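Long-range contact in dextranase (Pseudarthrobacter oxydans, PDB 6NZS), which probably hydrolyses internal alpha-1,6-glucosidic linkages of dextran as an endo-acting glycoside hydrolase of family 49: residues D389-V398 against G417-V428. Residues are numbered along the deposited sequence; the frame is centred on the assembly and turned at random.
Sequences DVLKMYHSDV and GWTPRNIDNVNV
With CG of Tyr-394 set anti to its own carbonyl carbon (chi1 -64°) and the Arg-421 chain running out straight as far as NE, phenol ring and guanidinium come to lie flat on each other, a worked example of how successive coils of a right-handed parallel beta-helix are joined where the chain turns between its sheets. The planes are almost parallel, and Arg-421 CZ sits 3.5 Å from the centroid of the Tyr-394 ring, a cation-pi stack. Lys-392 CB lies over the ring's opposite face, nearer its rim, while Thr-419 OG1 lies over the far side of the guanidinium. Rotation of the guanidinium is fixed at its edge, where NE and NH2 both donate to Gly-417 O and NH1 reaches a water that in turn donates to Tyr-394 O.

Trp-418 NE1 donates to the syn side of Asp-389 OD2 at 2.9 Å, the indole and carboxylate planes 58° apart; Gln-415 holds the other carboxylate oxygen. Toward the interior, the bent Met-393 chain brings CE against Val-426 CG1 (3.5 Å) and Val-428 CG2. Ile-423 CD1 approaches Met-393 O to 3.3 Å, a buried carbonyl oxygen with no hydrogen-bonding partner in the model.

Backbone links carry the join into strands 398-407 and 423-435: Asp-397 N donates to Asp-424 O, and Asn-427 N to Val-398 O. Ser-396 OG accepts from Asp-424 N at 2.9 Å. On the exposed side of the turn, the amide and carboxylate planes steeply inclined to each other, Asn-425 ND2 donates to the anti side of Asp-397 OD1 at 2.9 Å, nearly straight at 169°.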
# COMPACT_ATOMS: atom_id res chain seq x y z
N ASP A 389 8.13 1.97 3.42
CA ASP A 389 8.33 1.95 1.97
C ASP A 389 7.14 1.27 1.31
O ASP A 389 6.79 0.15 1.67
CB ASP A 389 9.57 1.11 1.63
CG ASP A 389 10.85 1.68 2.18
OD1 ASP A 389 11.00 2.92 2.22
OD2 ASP A 389 11.74 0.87 2.56
N VAL A 390 6.53 1.95 0.33
CA VAL A 390 5.31 1.41 -0.28
C VAL A 390 5.64 0.56 -1.50
O VAL A 390 5.23 -0.61 -1.60
CB VAL A 390 4.29 2.50 -0.64
CG1 VAL A 390 2.98 1.85 -1.10
CG2 VAL A 390 4.03 3.45 0.55
N LEU A 391 6.33 1.15 -2.46
CA LEU A 391 6.77 0.46 -3.67
C LEU A 391 8.28 0.31 -3.59
O LEU A 391 9.02 1.29 -3.75
CB LEU A 391 6.35 1.23 -4.92
CG LEU A 391 4.83 1.40 -5.08
CD1 LEU A 391 4.53 2.15 -6.36
CD2 LEU A 391 4.11 0.04 -5.05
N LYS A 392 8.74 -0.92 -3.36
CA LYS A 392 10.16 -1.22 -3.21
C LYS A 392 10.68 -1.61 -4.59
O LYS A 392 10.50 -2.75 -5.04
CB LYS A 392 10.34 -2.31 -2.16
CG LYS A 392 10.03 -1.79 -0.75
CD LYS A 392 9.50 -2.87 0.18
CE LYS A 392 10.61 -3.82 0.61
NZ LYS A 392 10.23 -4.66 1.79
N MET A 393 11.32 -0.65 -5.24
CA MET A 393 11.74 -0.78 -6.64
C MET A 393 13.21 -1.22 -6.62
O MET A 393 14.13 -0.42 -6.80
CB MET A 393 11.54 0.54 -7.37
CG MET A 393 10.12 1.11 -7.23
SD MET A 393 8.80 -0.06 -7.62
CE MET A 393 9.15 -0.44 -9.34
N TYR A 394 13.41 -2.52 -6.40
CA TYR A 394 14.74 -3.05 -6.15
C TYR A 394 15.24 -3.96 -7.26
O TYR A 394 16.31 -4.55 -7.11
CB TYR A 394 14.74 -3.86 -4.84
CG TYR A 394 14.45 -3.07 -3.56
CD1 TYR A 394 14.40 -1.68 -3.55
CD2 TYR A 394 14.22 -3.75 -2.37
CE1 TYR A 394 14.13 -0.98 -2.37
CE2 TYR A 394 13.96 -3.06 -1.20
CZ TYR A 394 13.91 -1.68 -1.20
OH TYR A 394 13.64 -1.01 -0.02
N HIS A 395 14.49 -4.11 -8.36
CA HIS A 395 14.81 -5.15 -9.33
C HIS A 395 14.57 -4.67 -10.75
O HIS A 395 13.71 -3.83 -11.01
CB HIS A 395 13.99 -6.41 -9.07
CG HIS A 395 14.17 -6.96 -7.69
ND1 HIS A 395 15.22 -7.80 -7.36
CD2 HIS A 395 13.48 -6.74 -6.55
CE1 HIS A 395 15.15 -8.09 -6.07
NE2 HIS A 395 14.11 -7.45 -5.56
N SER A 396 15.31 -5.26 -11.68
CA SER A 396 15.19 -4.94 -13.09
C SER A 396 13.90 -5.50 -13.68
O SER A 396 13.29 -6.44 -13.16
CB SER A 396 16.37 -5.53 -13.86
OG SER A 396 17.59 -4.95 -13.40
N ASP A 397 13.48 -4.90 -14.80
CA ASP A 397 12.40 -5.45 -15.62
C ASP A 397 11.09 -5.54 -14.85
O ASP A 397 10.40 -6.57 -14.85
CB ASP A 397 12.80 -6.80 -16.24
CG ASP A 397 14.04 -6.72 -17.11
OD1 ASP A 397 14.24 -5.68 -17.78
OD2 ASP A 397 14.82 -7.70 -17.12
N VAL A 398 10.73 -4.45 -14.17
CA VAL A 398 9.53 -4.38 -13.36
C VAL A 398 8.62 -3.33 -13.96
O VAL A 398 9.07 -2.23 -14.31
CB VAL A 398 9.86 -4.08 -11.88
CG1 VAL A 398 8.60 -3.70 -11.10
CG2 VAL A 398 10.56 -5.28 -11.23
N GLY A 417 16.64 2.88 -2.62
CA GLY A 417 17.90 2.95 -1.90
C GLY A 417 18.09 1.86 -0.87
O GLY A 417 17.73 0.69 -1.10
N TRP A 418 18.68 2.23 0.28
CA TRP A 418 19.04 1.37 1.41
C TRP A 418 20.33 0.58 1.21
O TRP A 418 21.05 0.32 2.18
CB TRP A 418 17.92 0.43 1.85
CG TRP A 418 16.69 1.07 2.46
CD1 TRP A 418 15.41 0.97 2.00
CD2 TRP A 418 16.62 1.84 3.68
NE1 TRP A 418 14.55 1.66 2.83
CE2 TRP A 418 15.27 2.20 3.86
CE3 TRP A 418 17.57 2.28 4.61
CZ2 TRP A 418 14.84 2.96 4.95
CZ3 TRP A 418 17.14 3.04 5.69
CH2 TRP A 418 15.78 3.38 5.85
N THR A 419 20.61 0.14 -0.01
CA THR A 419 21.86 -0.54 -0.35
C THR A 419 22.20 -0.17 -1.78
O THR A 419 21.33 0.25 -2.55
CB THR A 419 21.75 -2.08 -0.26
OG1 THR A 419 20.94 -2.59 -1.33
CG2 THR A 419 21.18 -2.55 1.06
N PRO A 420 23.47 -0.32 -2.19
CA PRO A 420 23.77 -0.27 -3.62
C PRO A 420 23.01 -1.37 -4.35
O PRO A 420 22.80 -2.47 -3.81
CB PRO A 420 25.28 -0.51 -3.68
CG PRO A 420 25.78 -0.12 -2.32
CD PRO A 420 24.68 -0.50 -1.37
N ARG A 421 22.56 -1.08 -5.57
CA ARG A 421 21.75 -2.02 -6.33
C ARG A 421 22.13 -1.94 -7.81
O ARG A 421 22.64 -0.93 -8.28
CB ARG A 421 20.24 -1.74 -6.17
CG ARG A 421 19.75 -1.89 -4.75
CD ARG A 421 18.25 -1.58 -4.62
NE ARG A 421 17.86 -1.42 -3.22
CZ ARG A 421 17.64 -2.42 -2.38
NH1 ARG A 421 17.76 -3.68 -2.79
NH2 ARG A 421 17.29 -2.17 -1.13
N ASN A 422 21.85 -3.04 -8.52
CA ASN A 422 21.95 -3.11 -9.97
C ASN A 422 20.52 -3.25 -10.51
O ASN A 422 19.89 -4.29 -10.33
CB ASN A 422 22.81 -4.30 -10.41
CG ASN A 422 24.28 -4.04 -10.21
OD1 ASN A 422 24.79 -2.98 -10.56
ND2 ASN A 422 24.99 -5.03 -9.66
N ILE A 423 20.02 -2.19 -11.14
CA ILE A 423 18.65 -2.12 -11.62
C ILE A 423 18.64 -1.51 -13.01
O ILE A 423 19.31 -0.51 -13.26
CB ILE A 423 17.77 -1.25 -10.69
CG1 ILE A 423 17.75 -1.83 -9.28
CG2 ILE A 423 16.36 -1.13 -11.26
CD1 ILE A 423 17.08 -0.91 -8.27
N ASP A 424 17.84 -2.10 -13.91
CA ASP A 424 17.65 -1.59 -15.26
C ASP A 424 16.21 -1.86 -15.68
O ASP A 424 15.66 -2.93 -15.39
CB ASP A 424 18.62 -2.33 -16.20
CG ASP A 424 18.72 -1.71 -17.60
OD1 ASP A 424 18.12 -0.67 -17.90
OD2 ASP A 424 19.44 -2.32 -18.43
N ASN A 425 15.59 -0.88 -16.34
CA ASN A 425 14.32 -1.06 -17.05
C ASN A 425 13.14 -1.20 -16.10
O ASN A 425 12.53 -2.27 -15.98
CB ASN A 425 14.39 -2.24 -18.04
CG ASN A 425 13.12 -2.37 -18.87
OD1 ASN A 425 12.52 -1.37 -19.27
ND2 ASN A 425 12.69 -3.61 -19.11
N VAL A 426 12.78 -0.11 -15.44
CA VAL A 426 11.66 -0.06 -14.51
C VAL A 426 10.67 0.98 -15.02
O VAL A 426 11.08 2.09 -15.40
CB VAL A 426 12.14 0.28 -13.10
CG1 VAL A 426 10.97 0.55 -12.18
CG2 VAL A 426 12.99 -0.86 -12.55
N ASN A 427 9.38 0.64 -15.04
CA ASN A 427 8.35 1.53 -15.54
C ASN A 427 7.18 1.51 -14.58
O ASN A 427 6.56 0.47 -14.38
CB ASN A 427 7.89 1.10 -16.93
CG ASN A 427 8.94 1.33 -18.00
OD1 ASN A 427 9.71 0.41 -18.34
ND2 ASN A 427 8.99 2.54 -18.52
N VAL A 428 6.85 2.67 -14.00
CA VAL A 428 5.76 2.80 -13.04
C VAL A 428 4.84 3.92 -13.52
O VAL A 428 5.24 5.09 -13.53
CB VAL A 428 6.28 3.11 -11.63
CG1 VAL A 428 5.12 3.30 -10.64
CG2 VAL A 428 7.24 2.05 -11.14
O HOH W 1 18.40 -4.94 -5.31
O HOH W 2 18.32 -5.85 -8.61